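Local coordinates for extracellular solute-binding protein family 1 (Kribbella flavida, PDB 5IXP), which probably binds a solute outside the cell and delivers it to an ABC transporter, as other extracellular solute-binding proteins do, at residues Ser89-Lys95 with Ser312-Tyr317; Gly108-Asp112 with Ala291-Thr295; Pro115-Cys119 with Val262-Gly266; Trp144-Phe148 with Gln203-Ala207. All blocks are in the same frame, centred on the assembly; numbering follows the deposited sequence.

Contact 1. Residues Ser89-Lys95 with Ser312-Tyr317; sequences SRWLDWK and STVDAY. With FMT (formic acid), chain B.
The indole of W91 takes the methyl CG2 of T313 over one face, 4.2 Å from the centroid of its five-membered ring in a CH-pi contact; R90 CD shares that face. At its edge, in plane, S312 OG stands 3.2 Å from W91 CD1. That hydroxyl is hydrogen-bonded to T111 O, and W91 NE1 to G110 O, on strand 108-121. T313 O and V314 CA lie over one face of the Y317 ring, and L92 CD1 at its edge, 3.4 Å from Y317 OH, which bonds to P311 O. The R90 guanidinium is met at its edge by a formate, probably from the crystallisation liquor: NE holds its O2 at 2.9 Å and NH1 its O1 at 3.0 Å, while NH2 turns to A292 O. Between the backbones W91 and T313 form one antiparallel bridge, a non-hydrogen-bonded pair flanked by V314 N to R90 O (3.0 Å) and L92 N to S312 O (3.2 Å); it ties the lead-in of helix 93-98 to the loop after strand 310-311 in this periplasmic-binding-protein fold. R90 runs alongside T313, its CG turned opposite the backbone N (chi1 158°) and 3.5 Å from T313 CG2. A water joins R90 O to D315 N.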
loop_
_atom_site.group_PDB
_atom_site.type_symbol
_atom_site.label_atom_id
_atom_site.label_comp_id
_atom_site.label_asym_id
_atom_site.label_seq_id
_atom_site.Cartn_x
_atom_site.Cartn_y
_atom_site.Cartn_z
ATOM N N SER A 89 11.091 16.189 7.821
ATOM C CA SER A 89 9.876 16.974 7.594
ATOM C C SER A 89 9.462 17.067 6.127
ATOM O O SER A 89 8.361 17.559 5.839
ATOM C CB SER A 89 10.093 18.374 8.137
ATOM O OG SER A 89 11.304 18.872 7.605
ATOM N N ARG A 90 10.322 16.645 5.199
ATOM C CA ARG A 90 9.956 16.577 3.788
ATOM C C ARG A 90 8.799 15.614 3.559
ATOM O O ARG A 90 7.943 15.857 2.699
ATOM C CB ARG A 90 11.193 16.149 2.976
ATOM C CG ARG A 90 10.912 15.548 1.626
ATOM C CD ARG A 90 12.107 14.737 1.107
ATOM N NE ARG A 90 13.235 15.583 0.716
ATOM C CZ ARG A 90 14.339 15.127 0.131
ATOM N NH1 ARG A 90 15.306 15.969 -0.203
ATOM N NH2 ARG A 90 14.469 13.826 -0.129
ATOM N N TRP A 91 8.753 14.524 4.320
ATOM C CA TRP A 91 7.800 13.442 4.114
ATOM C C TRP A 91 6.637 13.519 5.098
ATOM O O TRP A 91 6.748 14.089 6.186
ATOM C CB TRP A 91 8.483 12.085 4.284
ATOM C CG TRP A 91 9.422 11.665 3.183
ATOM C CD1 TRP A 91 9.087 11.047 2.009
ATOM C CD2 TRP A 91 10.846 11.791 3.176
ATOM N NE1 TRP A 91 10.216 10.799 1.261
ATOM C CE2 TRP A 91 11.311 11.239 1.960
ATOM C CE3 TRP A 91 11.775 12.312 4.081
ATOM C CZ2 TRP A 91 12.663 11.211 1.617
ATOM C CZ3 TRP A 91 13.129 12.279 3.741
ATOM C CH2 TRP A 91 13.556 11.733 2.516
ATOM N N LEU A 92 5.515 12.915 4.697
ATOM C CA LEU A 92 4.474 12.551 5.649
ATOM C C LEU A 92 5.090 11.777 6.806
ATOM O O LEU A 92 5.928 10.894 6.599
ATOM C CB LEU A 92 3.405 11.698 4.959
ATOM C CG LEU A 92 2.592 12.420 3.887
ATOM C CD1 LEU A 92 1.950 11.428 2.950
ATOM C CD2 LEU A 92 1.530 13.326 4.552
ATOM N N ASP A 93 4.682 12.115 8.031
ATOM C CA ASP A 93 5.317 11.505 9.197
ATOM C C ASP A 93 5.165 9.983 9.194
ATOM O O ASP A 93 6.105 9.259 9.550
ATOM C CB ASP A 93 4.770 12.117 10.493
ATOM C CG ASP A 93 3.237 12.095 10.583
ATOM O OD1 ASP A 93 2.718 12.582 11.618
ATOM O OD2 ASP A 93 2.547 11.617 9.649
ATOM N N TRP A 94 4.008 9.474 8.759
ATOM C CA TRP A 94 3.829 8.023 8.740
ATOM C C TRP A 94 4.714 7.343 7.695
ATOM O O TRP A 94 5.098 6.180 7.876
ATOM C CB TRP A 94 2.357 7.662 8.516
ATOM C CG TRP A 94 1.692 8.225 7.281
ATOM C CD1 TRP A 94 0.955 9.378 7.197
ATOM C CD2 TRP A 94 1.643 7.625 5.980
ATOM N NE1 TRP A 94 0.478 9.546 5.919
ATOM C CE2 TRP A 94 0.879 8.481 5.153
ATOM C CE3 TRP A 94 2.174 6.453 5.433
ATOM C CZ2 TRP A 94 0.631 8.203 3.816
ATOM C CZ3 TRP A 94 1.921 6.170 4.099
ATOM C CH2 TRP A 94 1.156 7.045 3.304
ATOM N N LYS A 95 5.046 8.036 6.603
ATOM C CA LYS A 95 5.969 7.456 5.635
ATOM C C LYS A 95 7.353 7.283 6.245
ATOM O O LYS A 95 7.986 6.235 6.075
ATOM C CB LYS A 95 6.033 8.326 4.372
ATOM C CG LYS A 95 6.947 7.761 3.258
ATOM C CD LYS A 95 6.301 6.569 2.559
ATOM C CE LYS A 95 7.164 6.059 1.396
ATOM N NZ LYS A 95 6.541 4.903 0.659
ATOM N N SER A 312 5.035 11.085 -1.803
ATOM C CA SER A 312 4.943 11.039 -0.350
ATOM C C SER A 312 5.524 12.284 0.307
ATOM O O SER A 312 5.587 12.350 1.537
ATOM C CB SER A 312 5.636 9.783 0.194
ATOM O OG SER A 312 7.038 9.786 -0.053
ATOM N N THR A 313 5.940 13.270 -0.485
ATOM C CA THR A 313 6.568 14.484 0.021
ATOM C C THR A 313 5.533 15.604 0.062
ATOM O O THR A 313 4.910 15.919 -0.962
ATOM C CB THR A 313 7.747 14.886 -0.870
ATOM O OG1 THR A 313 7.322 14.893 -2.243
ATOM C CG2 THR A 313 8.914 13.901 -0.710
ATOM N N VAL A 314 5.361 16.218 1.236
ATOM C CA VAL A 314 4.209 17.108 1.413
ATOM C C VAL A 314 4.299 18.343 0.523
ATOM O O VAL A 314 3.266 18.904 0.129
ATOM C CB VAL A 314 4.043 17.499 2.892
ATOM C CG1 VAL A 314 3.713 16.271 3.736
ATOM C CG2 VAL A 314 5.295 18.205 3.412
ATOM N N ASP A 315 5.512 18.802 0.196
ATOM C CA ASP A 315 5.626 19.984 -0.655
ATOM C C ASP A 315 5.035 19.743 -2.037
ATOM O O ASP A 315 4.561 20.687 -2.674
ATOM C CB ASP A 315 7.085 20.418 -0.806
ATOM C CG ASP A 315 7.639 21.070 0.440
ATOM O OD1 ASP A 315 6.867 21.299 1.384
ATOM O OD2 ASP A 315 8.863 21.351 0.472
ATOM N N ALA A 316 5.086 18.503 -2.532
ATOM C CA ALA A 316 4.528 18.216 -3.844
ATOM C C ALA A 316 3.028 18.470 -3.884
ATOM O O ALA A 316 2.477 18.719 -4.964
ATOM C CB ALA A 316 4.831 16.766 -4.253
ATOM N N TYR A 317 2.356 18.426 -2.731
ATOM C CA TYR A 317 0.913 18.646 -2.699
ATOM C C TYR A 317 0.552 20.109 -2.889
ATOM O O TYR A 317 -0.631 20.420 -3.050
ATOM C CB TYR A 317 0.315 18.144 -1.381
ATOM C CG TYR A 317 0.624 16.693 -1.054
ATOM C CD1 TYR A 317 1.017 15.795 -2.045
ATOM C CD2 TYR A 317 0.518 16.226 0.251
ATOM C CE1 TYR A 317 1.298 14.472 -1.741
ATOM C CE2 TYR A 317 0.794 14.913 0.565
ATOM C CZ TYR A 317 1.188 14.036 -0.434
ATOM O OH TYR A 317 1.463 12.720 -0.114
HETATM C C FMT B . 13.913 18.958 0.616
HETATM O O1 FMT B . 14.622 18.864 -0.383
HETATM O O2 FMT B . 12.787 18.472 0.703
HETATM O O HOH W 1 8.092 17.881 0.948
#

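Contact 2. Residues Gly108-Asp112 with Ala291-Thr295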
loop_
_atom_site.group_PDB
_atom_site.type_symbol
_atom_site.label_atom_id
_atom_site.label_comp_id
_atom_site.label_asym_id
_atom_site.label_seq_id
_atom_site.Cartn_x
_atom_site.Cartn_y
_atom_site.Cartn_z
ATOM N N GLY A 108 15.447 4.036 5.272
ATOM C CA GLY A 108 14.923 4.275 3.937
ATOM C C GLY A 108 14.407 5.686 3.747
ATOM O O GLY A 108 13.888 6.319 4.672
ATOM N N TYR A 109 14.551 6.169 2.513
ATOM C CA TYR A 109 13.935 7.404 2.047
ATOM C C TYR A 109 12.716 7.064 1.193
ATOM O O TYR A 109 12.834 6.325 0.210
ATOM C CB TYR A 109 14.927 8.223 1.224
ATOM C CG TYR A 109 15.990 8.942 2.022
ATOM C CD1 TYR A 109 15.738 9.385 3.320
ATOM C CD2 TYR A 109 17.232 9.224 1.459
ATOM C CE1 TYR A 109 16.696 10.084 4.045
ATOM C CE2 TYR A 109 18.207 9.915 2.177
ATOM C CZ TYR A 109 17.934 10.338 3.469
ATOM O OH TYR A 109 18.902 11.029 4.179
ATOM N N GLY A 110 11.566 7.636 1.542
ATOM C CA GLY A 110 10.317 7.216 0.922
ATOM C C GLY A 110 10.149 7.713 -0.509
ATOM O O GLY A 110 10.417 8.877 -0.831
ATOM N N THR A 111 9.687 6.803 -1.380
ATOM C CA THR A 111 9.348 7.168 -2.748
ATOM C C THR A 111 7.847 7.433 -2.820
ATOM O O THR A 111 7.382 8.417 -2.238
ATOM C CB THR A 111 9.803 6.090 -3.745
ATOM O OG1 THR A 111 9.068 4.875 -3.542
ATOM C CG2 THR A 111 11.299 5.804 -3.560
ATOM N N ASP A 112 7.072 6.587 -3.505
ATOM C CA ASP A 112 5.652 6.879 -3.663
ATOM C C ASP A 112 4.823 6.239 -2.539
ATOM O O ASP A 112 5.346 5.558 -1.648
ATOM C CB ASP A 112 5.168 6.433 -5.046
ATOM C CG ASP A 112 5.282 4.923 -5.263
ATOM O OD1 ASP A 112 6.035 4.253 -4.525
ATOM O OD2 ASP A 112 4.618 4.404 -6.190
ATOM N N ALA A 291 20.038 9.098 -3.213
ATOM C CA ALA A 291 18.728 8.633 -2.761
ATOM C C ALA A 291 17.883 9.794 -2.249
ATOM O O ALA A 291 16.671 9.857 -2.509
ATOM C CB ALA A 291 18.884 7.573 -1.676
ATOM N N ALA A 292 18.506 10.728 -1.525
ATOM C CA ALA A 292 17.768 11.893 -1.052
ATOM C C ALA A 292 17.294 12.749 -2.221
ATOM O O ALA A 292 16.175 13.278 -2.204
ATOM C CB ALA A 292 18.637 12.714 -0.095
ATOM N N TRP A 293 18.127 12.895 -3.252
ATOM C CA TRP A 293 17.716 13.706 -4.392
ATOM C C TRP A 293 16.586 13.034 -5.171
ATOM O O TRP A 293 15.615 13.693 -5.573
ATOM C CB TRP A 293 18.916 13.982 -5.298
ATOM C CG TRP A 293 18.566 14.829 -6.484
ATOM C CD1 TRP A 293 18.485 16.193 -6.520
ATOM C CD2 TRP A 293 18.245 14.373 -7.801
ATOM N NE1 TRP A 293 18.136 16.615 -7.779
ATOM C CE2 TRP A 293 17.980 15.515 -8.585
ATOM C CE3 TRP A 293 18.158 13.109 -8.395
ATOM C CZ2 TRP A 293 17.628 15.431 -9.930
ATOM C CZ3 TRP A 293 17.824 13.028 -9.735
ATOM C CH2 TRP A 293 17.564 14.186 -10.490
ATOM N N LEU A 294 16.691 11.721 -5.391
ATOM C CA LEU A 294 15.648 11.012 -6.122
ATOM C C LEU A 294 14.301 11.092 -5.413
ATOM O O LEU A 294 13.257 10.962 -6.062
ATOM C CB LEU A 294 16.043 9.539 -6.320
ATOM C CG LEU A 294 17.168 9.254 -7.328
ATOM C CD1 LEU A 294 17.662 7.818 -7.148
ATOM C CD2 LEU A 294 16.716 9.490 -8.780
ATOM N N THR A 295 14.295 11.266 -4.091
ATOM C CA THR A 295 13.047 11.307 -3.335
ATOM C C THR A 295 12.649 12.722 -2.921
ATOM O O THR A 295 11.677 12.883 -2.173
ATOM C CB THR A 295 13.137 10.404 -2.099
ATOM O OG1 THR A 295 14.238 10.817 -1.270
ATOM C CG2 THR A 295 13.330 8.945 -2.531
#
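Y109 and T295 meet at about a right angle, and this contact is made almost wholly of van der Waals touches. The Y109 ring rests on the last turn of helix 284-294: its CE2 lies 3.6 Å from A292 CB, and its CD2 3.9 Å from A291 CB and 3.6 Å from A292 N. Placing CG beside the backbone N (chi1 -75°) carries the ring along this turn, where two small alanine side chains let it come close to the helix backbone. Methyl contacts continue the seam, with T111 CG2 set 3.9 Å from T295 CG2. Polar atoms take part chiefly as neighbours. G110 O is 3.4 Å from T295 CB, and T295 OG1 is 3.7 Å from Y109 CB. That hydroxyl also lies near two carbonyls of the helix just before it, A291 O at 2.9 Å and A292 O at 3.3 Å, either of which could take its proton. Around the contact, W91 lays its ring nearly parallel to that of Y109, and L87 touches both Y109 and A292. A helix end seated on a sheet strand, here helix 284-294 on strand 108-121, is the basic layering of the alpha/beta lobes of solute-binding proteins.

Contact 3. Residues Pro115-Cys119 with Val262-Gly266; sequences PEAIC and VFPGG
The ring of F263 and the CB of E116 meet at 3.5 Å, measured to F263 CE1, where the loop 262-266 leaves the mixed sheet of this periplasmic-binding-protein fold beside strand 108-121. The strand's backbone pairs with the chain before and after this excursion, I118 with A260 and E116 with G268. The F263 chi1 of -163° turns the ring away from its own backbone N and brings it back against the strand. A117 O comes to the ring edge, near its plane and 3.7 Å from CD1. E116 crosses obliquely, its carboxylate plane turned 33° from the ring and its OE1 3.7 Å from CZ. I118 adds an apolar flank: its CD1 lies 4.1 Å from F263 CD1 and approaches P264 CD end-on at 3.7 Å. An alanine in place of F263 would probably leave a gap between E116 and I118 and free the E116 side chain to turn.

Further out, P264 CD lies over one face of the F263 ring, and R342, Q177 and A236 pack round the same side chain. A type II turn from F263 to G266 shapes the loop, closed by G266 N to F263 O at 2.9 Å. At G265 and G266 the backbone, with positive phi, leaves no room for a side chain beside the preceding carbonyl. F141 adds a shared neighbour for I118, V262 and P264. At the start of the loop, V262 O lies 3.4 Å from A117 CA in a CA-H...O contact.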
loop_
_atom_site.group_PDB
_atom_site.type_symbol
_atom_site.label_atom_id
_atom_site.label_comp_id
_atom_site.label_asym_id
_atom_site.label_seq_id
_atom_site.Cartn_x
_atom_site.Cartn_y
_atom_site.Cartn_z
ATOM N N PRO A 115 -2.171 6.112 -1.073
ATOM C CA PRO A 115 -3.256 6.574 -0.195
ATOM C C PRO A 115 -4.600 6.127 -0.746
ATOM O O PRO A 115 -4.835 6.153 -1.956
ATOM C CB PRO A 115 -3.108 8.097 -0.219
ATOM C CG PRO A 115 -2.541 8.376 -1.580
ATOM C CD PRO A 115 -1.560 7.226 -1.824
ATOM N N GLU A 116 -5.481 5.684 0.148
ATOM C CA GLU A 116 -6.665 4.947 -0.258
ATOM C C GLU A 116 -7.939 5.767 -0.135
ATOM O O GLU A 116 -8.144 6.482 0.852
ATOM C CB GLU A 116 -6.816 3.676 0.566
ATOM C CG GLU A 116 -5.699 2.669 0.291
ATOM C CD GLU A 116 -5.848 1.439 1.125
ATOM O OE1 GLU A 116 -5.545 1.497 2.332
ATOM O OE2 GLU A 116 -6.279 0.416 0.572
ATOM N N ALA A 117 -8.805 5.617 -1.128
ATOM C CA ALA A 117 -10.162 6.139 -1.099
ATOM C C ALA A 117 -11.121 4.957 -1.225
ATOM O O ALA A 117 -10.708 3.798 -1.181
ATOM C CB ALA A 117 -10.361 7.171 -2.209
ATOM N N ILE A 118 -12.411 5.246 -1.376
ATOM C CA ILE A 118 -13.382 4.227 -1.759
ATOM C C ILE A 118 -13.827 4.519 -3.182
ATOM O O ILE A 118 -14.423 5.570 -3.449
ATOM C CB ILE A 118 -14.595 4.171 -0.814
ATOM C CG1 ILE A 118 -14.178 3.826 0.628
ATOM C CG2 ILE A 118 -15.590 3.141 -1.325
ATOM C CD1 ILE A 118 -13.497 2.450 0.792
ATOM N N CYS A 119 -13.509 3.624 -4.106
ATOM C CA CYS A 119 -14.128 3.732 -5.413
ATOM C C CYS A 119 -15.428 2.942 -5.408
ATOM O O CYS A 119 -15.642 2.045 -4.587
ATOM C CB CYS A 119 -13.196 3.246 -6.528
ATOM S SG CYS A 119 -12.610 1.548 -6.379
ATOM N N VAL A 262 -13.005 9.668 0.910
ATOM C CA VAL A 262 -13.321 9.108 2.220
ATOM C C VAL A 262 -12.558 7.805 2.349
ATOM O O VAL A 262 -12.231 7.161 1.347
ATOM C CB VAL A 262 -14.848 8.883 2.391
ATOM C CG1 VAL A 262 -15.321 7.748 1.484
ATOM C CG2 VAL A 262 -15.209 8.566 3.843
ATOM N N PHE A 263 -12.266 7.418 3.592
ATOM C CA PHE A 263 -11.811 6.065 3.829
ATOM C C PHE A 263 -12.350 5.683 5.202
ATOM O O PHE A 263 -12.149 6.440 6.166
ATOM C CB PHE A 263 -10.289 5.897 3.786
ATOM C CG PHE A 263 -9.863 4.468 3.636
ATOM C CD1 PHE A 263 -10.040 3.810 2.422
ATOM C CD2 PHE A 263 -9.312 3.774 4.699
ATOM C CE1 PHE A 263 -9.664 2.488 2.266
ATOM C CE2 PHE A 263 -8.930 2.438 4.550
ATOM C CZ PHE A 263 -9.109 1.801 3.331
ATOM N N PRO A 264 -13.042 4.554 5.323
ATOM C CA PRO A 264 -13.608 4.178 6.623
ATOM C C PRO A 264 -12.512 4.083 7.673
ATOM O O PRO A 264 -11.460 3.482 7.441
ATOM C CB PRO A 264 -14.261 2.816 6.348
ATOM C CG PRO A 264 -14.484 2.786 4.862
ATOM C CD PRO A 264 -13.304 3.541 4.290
ATOM N N GLY A 265 -12.758 4.704 8.829
ATOM C CA GLY A 265 -11.782 4.745 9.894
ATOM C C GLY A 265 -10.822 5.908 9.824
ATOM O O GLY A 265 -10.011 6.074 10.740
ATOM N N GLY A 266 -10.886 6.720 8.775
ATOM C CA GLY A 266 -10.042 7.893 8.680
ATOM C C GLY A 266 -9.182 7.912 7.434
ATOM O O GLY A 266 -9.405 8.728 6.533
#

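Contact 4. Residues Trp144-Phe148 with Gln203-Ala207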
loop_
_atom_site.group_PDB
_atom_site.type_symbol
_atom_site.label_atom_id
_atom_site.label_comp_id
_atom_site.label_asym_id
_atom_site.label_seq_id
_atom_site.Cartn_x
_atom_site.Cartn_y
_atom_site.Cartn_z
ATOM N N TRP A 144 -16.048 1.602 9.494
ATOM C CA TRP A 144 -16.314 0.316 8.857
ATOM C C TRP A 144 -17.722 -0.176 9.163
ATOM O O TRP A 144 -18.373 -0.786 8.307
ATOM C CB TRP A 144 -15.253 -0.707 9.276
ATOM C CG TRP A 144 -13.931 -0.359 8.666
ATOM C CD1 TRP A 144 -12.854 0.221 9.287
ATOM C CD2 TRP A 144 -13.573 -0.505 7.290
ATOM N NE1 TRP A 144 -11.841 0.424 8.377
ATOM C CE2 TRP A 144 -12.259 -0.008 7.144
ATOM C CE3 TRP A 144 -14.239 -1.007 6.163
ATOM C CZ2 TRP A 144 -11.591 -0.008 5.911
ATOM C CZ3 TRP A 144 -13.583 -1.004 4.943
ATOM C CH2 TRP A 144 -12.269 -0.513 4.823
ATOM N N THR A 145 -18.220 0.097 10.365
ATOM C CA THR A 145 -19.592 -0.291 10.685
ATOM C C THR A 145 -20.575 0.342 9.702
ATOM O O THR A 145 -21.467 -0.331 9.174
ATOM C CB THR A 145 -19.914 0.100 12.124
ATOM O OG1 THR A 145 -19.050 -0.624 13.009
ATOM C CG2 THR A 145 -21.358 -0.244 12.459
ATOM N N SER A 146 -20.396 1.634 9.412
ATOM C CA SER A 146 -21.253 2.307 8.435
ATOM C C SER A 146 -21.043 1.756 7.027
ATOM O O SER A 146 -21.996 1.654 6.245
ATOM C CB SER A 146 -20.989 3.811 8.461
ATOM O OG SER A 146 -21.267 4.349 9.743
ATOM N N TYR A 147 -19.797 1.423 6.679
ATOM C CA TYR A 147 -19.522 0.819 5.376
ATOM C C TYR A 147 -20.291 -0.493 5.200
ATOM O O TYR A 147 -20.939 -0.715 4.168
ATOM C CB TYR A 147 -18.012 0.608 5.233
ATOM C CG TYR A 147 -17.568 -0.108 3.982
ATOM C CD1 TYR A 147 -17.466 0.568 2.764
ATOM C CD2 TYR A 147 -17.227 -1.451 4.023
ATOM C CE1 TYR A 147 -17.032 -0.091 1.608
ATOM C CE2 TYR A 147 -16.795 -2.118 2.887
ATOM C CZ TYR A 147 -16.701 -1.436 1.688
ATOM O OH TYR A 147 -16.270 -2.109 0.582
ATOM N N PHE A 148 -20.241 -1.373 6.202
ATOM C CA PHE A 148 -20.957 -2.644 6.088
ATOM C C PHE A 148 -22.468 -2.448 6.164
ATOM O O PHE A 148 -23.224 -3.149 5.480
ATOM C CB PHE A 148 -20.476 -3.616 7.165
ATOM C CG PHE A 148 -19.021 -4.018 7.007
ATOM C CD1 PHE A 148 -18.551 -4.526 5.798
ATOM C CD2 PHE A 148 -18.126 -3.863 8.056
ATOM C CE1 PHE A 148 -17.203 -4.890 5.643
ATOM C CE2 PHE A 148 -16.781 -4.214 7.913
ATOM C CZ PHE A 148 -16.314 -4.734 6.706
ATOM N N GLN A 203 -16.260 -8.985 12.335
ATOM C CA GLN A 203 -17.057 -8.051 11.545
ATOM C C GLN A 203 -16.990 -8.380 10.054
ATOM O O GLN A 203 -18.000 -8.277 9.346
ATOM C CB GLN A 203 -16.596 -6.619 11.818
ATOM C CG GLN A 203 -17.500 -5.551 11.252
ATOM C CD GLN A 203 -17.178 -4.167 11.812
ATOM O OE1 GLN A 203 -16.052 -3.906 12.236
ATOM N NE2 GLN A 203 -18.174 -3.284 11.832
ATOM N N ILE A 204 -15.813 -8.773 9.554
ATOM C CA ILE A 204 -15.716 -9.153 8.150
ATOM C C ILE A 204 -16.424 -10.475 7.901
ATOM O O ILE A 204 -17.097 -10.646 6.878
ATOM C CB ILE A 204 -14.245 -9.217 7.708
ATOM C CG1 ILE A 204 -13.614 -7.850 7.892
ATOM C CG2 ILE A 204 -14.133 -9.662 6.245
ATOM C CD1 ILE A 204 -12.132 -7.857 7.617
ATOM N N VAL A 205 -16.262 -11.443 8.808
ATOM C CA VAL A 205 -16.977 -12.707 8.651
ATOM C C VAL A 205 -18.482 -12.462 8.612
ATOM O O VAL A 205 -19.197 -13.026 7.772
ATOM C CB VAL A 205 -16.586 -13.693 9.766
ATOM C CG1 VAL A 205 -17.535 -14.880 9.782
ATOM C CG2 VAL A 205 -15.142 -14.165 9.566
ATOM N N ALA A 206 -18.986 -11.593 9.491
ATOM C CA ALA A 206 -20.416 -11.301 9.467
ATOM C C ALA A 206 -20.826 -10.696 8.129
ATOM O O ALA A 206 -21.897 -11.010 7.601
ATOM C CB ALA A 206 -20.789 -10.377 10.626
ATOM N N ALA A 207 -19.971 -9.843 7.554
ATOM C CA ALA A 207 -20.251 -9.296 6.230
ATOM C C ALA A 207 -20.334 -10.401 5.179
ATOM O O ALA A 207 -21.215 -10.369 4.308
ATOM C CB ALA A 207 -19.180 -8.269 5.848
#
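Q203 reaches from helix 195-209 across to F148 and T145 of helix 144-157. Its CB points toward that helix, and a chi1 of -170° sends CG on in the same direction, so that the extended chain runs straight across. CG is the first atom to touch, 3.7 Å from both CD2 and CE2 of the F148 ring. CD follows at 3.9 Å from F148 CD2. The amide plane is turned 51° from the ring, and NE2 ends near the ring plane at its edge. From there NE2 donates to T145 OG1 at 3.0 Å, with an N-H...O angle of 143°; the hydroxyl oxygen lies almost in the amide plane, which suits an amide N-H.

A207 CB, on the same side of the ring plane as Q203 CG, lies 3.8 Å from F148 CD1, at the opposite flank from the Q203 chain, while I204 CG1 stands 4.3 Å from CZ at the ring's far end. Q203 O lies over the face turned to helix 195-209, and Y147 CD2, from the F148 helix, over the opposite face. The two short segments run nearly parallel, but their axes stay 11.2 Å apart, a spacing bridged by the long Q203 and the ring of F148. M174, on helix 167-175, packs against both Q203 and I204. A leucine in place of Q203 would probably leave T145 OG1 without its amide donor. The contact thus grades from apolar packing round the buried F148 to a single side-chain hydrogen bond at the exposed T145, so one amide donor is the only polar tie between the two segments.

Strand 108-121 threads the set: contact 2 uses its first residues and contact 3 a later part, their centres about 25 Å apart. Contacts 1 and 2 form one unit, about 11 Å between centres, joined by the hydrogen bond from K95 NZ to D112 O at 2.7 Å and by T313 CG2 packing 3.3 Å from T295 O. Contacts 3 and 4 touch through aromatic packing, F263 CE2 to W144 CZ2 at 3.9 Å, with centres about 15 Å apart. The centres of contacts 2 and 4 lie about 37 Å apart on opposite sides of the chain's centre, consistent with separate lobes of a solute-binding protein. The formate on R90 in contact 1 says little about where the solute binds.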